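Local coordinates for protein thin, isoform D (PDB 6XG7) that probably acts as a ubiquitin-protein ligase of muscle, its NHL-repeat beta-propeller, the part in this structure, serving protein binding, at residues Phe270-Glu284 / Ile294-Phe307. Numbering follows the deposited sequence.
Sequences FGSWGSGDSEFKGLE and ILVCDRENHRVQVF
D298 meets the 270-284 segment with its carboxylate, which takes backbone N-H groups on one oxygen and side chains on the other. OD1 accepts from K281 N at 2.8 Å on its syn side and from G282 N nearly along the C-O bond, both almost straight. OD2 receives N301 ND2 from above the carboxylate plane, and R303 NE on the anti side at 3.0 Å in a salt bridge. Its chi1 of -173°, with CG anti to the backbone N, carries the carboxylate to the two N-H groups. Replacing the acid by alanine is likely to strip K281 N and G282 N of their shared acceptor and R303 of its counter-charge. N301 and R303 in turn grip carbonyls: N301 ND2 bonds G274 O, and R303 NH2 bonds G276 O at 2.9 Å. Q305 NE2 lies over one face of the R303 guanidinium and donates to E279 O, in its amide plane, at 3.0 Å. Between the strands, L283 and D298 form an antiparallel non-hydrogen-bonded pair, flanked by E284 N to C297 O and R299 N to G282 O. R299 NH1 also bridges E284 OE2 at 3.0 Å, an oxygen shared with R49 and R237, while E284 OE1 bonds Y191. Near F307, F270 meets its ring edge-to-face, planes 52° apart, and F280 CZ touches F307 CZ obliquely. L283 CD2, over the F280 face, presses V296 CG1 at a tight 3.2 Å. Within one NHL propeller blade, one buried acid, its charge probably balanced by R303, thus ties strand 279-288 and the turn before it to strands 294-298 and 303-306.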
loop_
_atom_site.group_PDB
_atom_site.type_symbol
_atom_site.label_atom_id
_atom_site.label_comp_id
_atom_site.label_asym_id
_atom_site.label_seq_id
_atom_site.Cartn_x
_atom_site.Cartn_y
_atom_site.Cartn_z
ATOM N N PHE A 270 -6.725 8.836 14.229
ATOM C CA PHE A 270 -8.108 9.192 13.964
ATOM C C PHE A 270 -8.830 8.008 13.341
ATOM O O PHE A 270 -8.216 7.115 12.749
ATOM C CB PHE A 270 -8.223 10.442 13.076
ATOM C CG PHE A 270 -7.646 10.286 11.689
ATOM C CD1 PHE A 270 -6.306 10.523 11.434
ATOM C CD2 PHE A 270 -8.457 9.907 10.633
ATOM C CE1 PHE A 270 -5.793 10.398 10.159
ATOM C CE2 PHE A 270 -7.932 9.777 9.353
ATOM C CZ PHE A 270 -6.591 10.036 9.128
ATOM N N GLY A 271 -10.136 8.000 13.503
ATOM C CA GLY A 271 -10.989 6.973 12.948
ATOM C C GLY A 271 -11.492 6.002 14.003
ATOM O O GLY A 271 -10.844 5.766 15.035
ATOM N N SER A 272 -12.666 5.429 13.737
ATOM C CA SER A 272 -13.262 4.381 14.552
ATOM C C SER A 272 -14.185 3.550 13.664
ATOM O O SER A 272 -14.423 3.879 12.503
ATOM C CB SER A 272 -14.030 4.967 15.732
ATOM O OG SER A 272 -14.987 5.882 15.255
ATOM N N TRP A 273 -14.720 2.477 14.231
ATOM C CA TRP A 273 -15.525 1.535 13.465
ATOM C C TRP A 273 -16.832 2.159 12.990
ATOM O O TRP A 273 -17.555 2.783 13.769
ATOM C CB TRP A 273 -15.825 0.316 14.339
ATOM C CG TRP A 273 -16.596 -0.746 13.638
ATOM C CD1 TRP A 273 -16.095 -1.711 12.802
ATOM C CD2 TRP A 273 -18.009 -0.965 13.699
ATOM N NE1 TRP A 273 -17.107 -2.509 12.350
ATOM C CE2 TRP A 273 -18.294 -2.074 12.880
ATOM C CE3 TRP A 273 -19.061 -0.327 14.361
ATOM C CZ2 TRP A 273 -19.585 -2.568 12.711
ATOM C CZ3 TRP A 273 -20.348 -0.818 14.191
ATOM C CH2 TRP A 273 -20.597 -1.925 13.369
ATOM N N GLY A 274 -17.158 1.955 11.721
ATOM C CA GLY A 274 -18.472 2.304 11.222
ATOM C C GLY A 274 -18.454 2.523 9.725
ATOM O O GLY A 274 -17.431 2.399 9.068
ATOM N N SER A 275 -19.627 2.877 9.203
ATOM C CA SER A 275 -19.812 3.161 7.786
ATOM C C SER A 275 -20.151 4.624 7.528
ATOM O O SER A 275 -20.429 5.000 6.382
ATOM C CB SER A 275 -20.888 2.248 7.188
ATOM O OG SER A 275 -22.090 2.327 7.928
ATOM N N GLY A 276 -20.115 5.462 8.560
ATOM C CA GLY A 276 -20.397 6.871 8.421
ATOM C C GLY A 276 -19.154 7.665 8.077
ATOM O O GLY A 276 -18.073 7.125 7.827
ATOM N N ASP A 277 -19.325 8.978 8.072
ATOM C CA ASP A 277 -18.210 9.863 7.769
ATOM C C ASP A 277 -17.092 9.667 8.782
ATOM O O ASP A 277 -17.322 9.610 9.993
ATOM C CB ASP A 277 -18.664 11.323 7.763
ATOM C CG ASP A 277 -19.064 11.803 6.384
ATOM O OD1 ASP A 277 -19.206 10.956 5.474
ATOM O OD2 ASP A 277 -19.234 13.033 6.216
ATOM N N SER A 278 -15.868 9.510 8.270
ATOM C CA SER A 278 -14.665 9.406 9.093
ATOM C C SER A 278 -14.632 8.134 9.939
ATOM O O SER A 278 -13.911 8.057 10.947
ATOM C CB SER A 278 -14.482 10.667 9.950
ATOM O OG SER A 278 -14.663 11.830 9.152
ATOM N N GLU A 279 -15.400 7.129 9.546
ATOM C CA GLU A 279 -15.386 5.823 10.176
ATOM C C GLU A 279 -14.936 4.795 9.145
ATOM O O GLU A 279 -15.001 5.030 7.936
ATOM C CB GLU A 279 -16.775 5.463 10.709
ATOM C CG GLU A 279 -17.318 6.478 11.681
ATOM C CD GLU A 279 -18.737 6.170 12.142
ATOM O OE1 GLU A 279 -19.057 6.503 13.301
ATOM O OE2 GLU A 279 -19.538 5.612 11.354
ATOM N N PHE A 280 -14.493 3.642 9.637
ATOM C CA PHE A 280 -13.920 2.608 8.792
ATOM C C PHE A 280 -14.428 1.238 9.225
ATOM O O PHE A 280 -14.715 1.017 10.401
ATOM C CB PHE A 280 -12.402 2.550 8.943
ATOM C CG PHE A 280 -11.702 3.867 8.745
ATOM C CD1 PHE A 280 -11.820 4.571 7.559
ATOM C CD2 PHE A 280 -10.878 4.369 9.728
ATOM C CE1 PHE A 280 -11.145 5.753 7.369
ATOM C CE2 PHE A 280 -10.208 5.553 9.545
ATOM C CZ PHE A 280 -10.335 6.242 8.359
ATOM N N LYS A 281 -14.469 0.290 8.281
ATOM C CA LYS A 281 -14.772 -1.095 8.641
ATOM C C LYS A 281 -13.737 -2.131 8.230
ATOM O O LYS A 281 -13.709 -3.215 8.828
ATOM C CB LYS A 281 -16.143 -1.528 8.097
ATOM C CG LYS A 281 -17.292 -0.984 8.925
ATOM C CD LYS A 281 -18.622 -1.583 8.555
ATOM C CE LYS A 281 -19.715 -1.044 9.447
ATOM N NZ LYS A 281 -21.031 -1.640 9.124
ATOM N N GLY A 282 -12.945 -1.883 7.208
ATOM C CA GLY A 282 -11.917 -2.839 6.835
ATOM C C GLY A 282 -10.813 -2.191 6.025
ATOM O O GLY A 282 -10.818 -2.248 4.796
ATOM N N LEU A 283 -9.853 -1.573 6.708
ATOM C CA LEU A 283 -8.838 -0.778 6.032
ATOM C C LEU A 283 -7.862 -1.638 5.243
ATOM O O LEU A 283 -7.450 -2.720 5.685
ATOM C CB LEU A 283 -8.037 0.003 7.065
ATOM C CG LEU A 283 -8.793 1.112 7.790
ATOM C CD1 LEU A 283 -7.917 1.777 8.850
ATOM C CD2 LEU A 283 -9.329 2.138 6.800
ATOM N N GLU A 284 -7.452 -1.116 4.085
ATOM C CA GLU A 284 -6.431 -1.728 3.248
ATOM C C GLU A 284 -5.327 -0.705 3.001
ATOM O O GLU A 284 -4.611 -0.338 3.933
ATOM C CB GLU A 284 -7.077 -2.262 1.969
ATOM C CG GLU A 284 -7.938 -3.494 2.196
ATOM C CD GLU A 284 -7.129 -4.778 2.343
ATOM O OE1 GLU A 284 -5.880 -4.754 2.288
ATOM O OE2 GLU A 284 -7.759 -5.844 2.507
ATOM N N ILE A 294 -4.377 12.650 3.355
ATOM C CA ILE A 294 -4.205 11.223 3.586
ATOM C C ILE A 294 -5.366 10.507 2.908
ATOM O O ILE A 294 -6.533 10.852 3.135
ATOM C CB ILE A 294 -4.198 10.915 5.092
ATOM C CG1 ILE A 294 -3.071 11.656 5.798
ATOM C CG2 ILE A 294 -4.072 9.408 5.330
ATOM C CD1 ILE A 294 -3.219 11.630 7.310
ATOM N N LEU A 295 -5.050 9.511 2.085
ATOM C CA LEU A 295 -6.029 8.713 1.362
ATOM C C LEU A 295 -6.064 7.331 1.996
ATOM O O LEU A 295 -5.011 6.739 2.236
ATOM C CB LEU A 295 -5.627 8.523 -0.109
ATOM C CG LEU A 295 -5.247 9.638 -1.050
ATOM C CD1 LEU A 295 -4.130 10.436 -0.525
ATOM C CD2 LEU A 295 -4.870 8.997 -2.373
ATOM N N VAL A 296 -7.263 6.795 2.182
ATOM C CA VAL A 296 -7.479 5.550 2.916
ATOM C C VAL A 296 -8.469 4.682 2.139
ATOM O O VAL A 296 -9.550 5.151 1.774
ATOM C CB VAL A 296 -8.032 5.907 4.322
ATOM C CG1 VAL A 296 -8.278 4.696 5.161
ATOM C CG2 VAL A 296 -7.088 6.895 5.064
ATOM N N CYS A 297 -8.095 3.469 1.875
ATOM C CA CYS A 297 -9.051 2.507 1.283
ATOM C C CYS A 297 -9.793 1.654 2.379
ATOM O O CYS A 297 -9.246 1.009 3.369
ATOM C CB CYS A 297 -8.235 1.532 0.484
ATOM S SG CYS A 297 -9.388 0.358 -0.200
ATOM N N ASP A 298 -11.119 1.842 2.423
ATOM C CA ASP A 298 -12.015 1.215 3.402
ATOM C C ASP A 298 -12.717 0.088 2.644
ATOM O O ASP A 298 -13.788 0.273 2.079
ATOM C CB ASP A 298 -12.991 2.335 3.922
ATOM C CG ASP A 298 -13.888 1.889 5.065
ATOM O OD1 ASP A 298 -13.652 0.828 5.659
ATOM O OD2 ASP A 298 -14.839 2.647 5.356
ATOM N N ARG A 299 -12.050 -1.075 2.576
ATOM C CA ARG A 299 -12.467 -2.146 1.671
ATOM C C ARG A 299 -13.904 -2.590 1.931
ATOM O O ARG A 299 -14.665 -2.825 0.998
ATOM C CB ARG A 299 -11.528 -3.347 1.825
ATOM C CG ARG A 299 -11.799 -4.525 0.876
ATOM C CD ARG A 299 -11.279 -5.867 1.445
ATOM N NE ARG A 299 -11.996 -6.200 2.681
ATOM C CZ ARG A 299 -11.494 -6.119 3.917
ATOM N NH1 ARG A 299 -10.233 -5.775 4.131
ATOM N NH2 ARG A 299 -12.268 -6.397 4.958
ATOM N N GLU A 300 -14.271 -2.754 3.196
ATOM C CA GLU A 300 -15.581 -3.286 3.559
ATOM C C GLU A 300 -16.717 -2.320 3.211
ATOM O O GLU A 300 -17.854 -2.754 2.978
ATOM C CB GLU A 300 -15.529 -3.613 5.050
ATOM C CG GLU A 300 -16.408 -4.713 5.542
ATOM C CD GLU A 300 -16.170 -6.065 4.875
ATOM O OE1 GLU A 300 -17.178 -6.686 4.528
ATOM O OE2 GLU A 300 -15.008 -6.517 4.717
ATOM N N ASN A 301 -16.440 -1.019 3.159
ATOM C CA ASN A 301 -17.403 -0.022 2.713
ATOM C C ASN A 301 -17.202 0.377 1.254
ATOM O O ASN A 301 -17.861 1.305 0.772
ATOM C CB ASN A 301 -17.321 1.211 3.609
ATOM C CG ASN A 301 -17.846 0.949 4.996
ATOM O OD1 ASN A 301 -18.927 0.377 5.158
ATOM N ND2 ASN A 301 -17.079 1.345 6.012
ATOM N N HIS A 302 -16.306 -0.305 0.544
ATOM C CA HIS A 302 -16.121 -0.130 -0.895
ATOM C C HIS A 302 -15.827 1.318 -1.250
ATOM O O HIS A 302 -16.345 1.848 -2.236
ATOM C CB HIS A 302 -17.339 -0.626 -1.670
ATOM C CG HIS A 302 -17.701 -2.035 -1.365
ATOM N ND1 HIS A 302 -17.037 -3.108 -1.912
ATOM C CD2 HIS A 302 -18.664 -2.547 -0.566
ATOM C CE1 HIS A 302 -17.583 -4.226 -1.465
ATOM N NE2 HIS A 302 -18.572 -3.911 -0.648
ATOM N N ARG A 303 -14.990 1.975 -0.449
ATOM C CA ARG A 303 -14.783 3.400 -0.659
ATOM C C ARG A 303 -13.352 3.789 -0.324
ATOM O O ARG A 303 -12.624 3.067 0.360
ATOM C CB ARG A 303 -15.753 4.258 0.163
ATOM C CG ARG A 303 -15.540 4.143 1.672
ATOM C CD ARG A 303 -16.533 5.014 2.453
ATOM N NE ARG A 303 -16.437 4.735 3.881
ATOM C CZ ARG A 303 -17.194 5.325 4.808
ATOM N NH1 ARG A 303 -18.060 6.265 4.461
ATOM N NH2 ARG A 303 -17.088 4.992 6.076
ATOM N N VAL A 304 -12.973 4.954 -0.836
ATOM C CA VAL A 304 -11.746 5.648 -0.487
ATOM C C VAL A 304 -12.163 6.947 0.180
ATOM O O VAL A 304 -13.036 7.656 -0.327
ATOM C CB VAL A 304 -10.887 5.929 -1.733
ATOM C CG1 VAL A 304 -9.735 6.861 -1.362
ATOM C CG2 VAL A 304 -10.385 4.603 -2.325
ATOM N N GLN A 305 -11.562 7.237 1.329
ATOM C CA GLN A 305 -11.805 8.474 2.057
ATOM C C GLN A 305 -10.522 9.287 2.089
ATOM O O GLN A 305 -9.428 8.731 2.207
ATOM C CB GLN A 305 -12.262 8.176 3.479
ATOM C CG GLN A 305 -13.601 7.462 3.523
ATOM C CD GLN A 305 -13.719 6.526 4.693
ATOM O OE1 GLN A 305 -13.227 5.403 4.643
ATOM N NE2 GLN A 305 -14.371 6.978 5.762
ATOM N N VAL A 306 -10.667 10.608 1.975
ATOM C CA VAL A 306 -9.550 11.540 1.906
ATOM C C VAL A 306 -9.664 12.497 3.084
ATOM O O VAL A 306 -10.736 13.067 3.313
ATOM C CB VAL A 306 -9.555 12.301 0.568
ATOM C CG1 VAL A 306 -8.320 13.190 0.437
ATOM C CG2 VAL A 306 -9.631 11.293 -0.592
ATOM N N PHE A 307 -8.555 12.684 3.812
ATOM C CA PHE A 307 -8.535 13.462 5.050
ATOM C C PHE A 307 -7.501 14.563 5.063
ATOM O O PHE A 307 -7.743 15.609 5.670
ATOM C CB PHE A 307 -8.198 12.561 6.239
ATOM C CG PHE A 307 -9.206 11.503 6.508
ATOM C CD1 PHE A 307 -9.155 10.287 5.845
ATOM C CD2 PHE A 307 -10.227 11.726 7.419
ATOM C CE1 PHE A 307 -10.111 9.306 6.091
ATOM C CE2 PHE A 307 -11.174 10.750 7.667
ATOM C CZ PHE A 307 -11.114 9.541 7.008
ATOM O OXT PHE A 307 -6.398 14.413 4.534
HETATM O O HOH W 1 -19.854 8.581 4.875
HETATM O O HOH W 2 -9.025 -5.054 6.496
#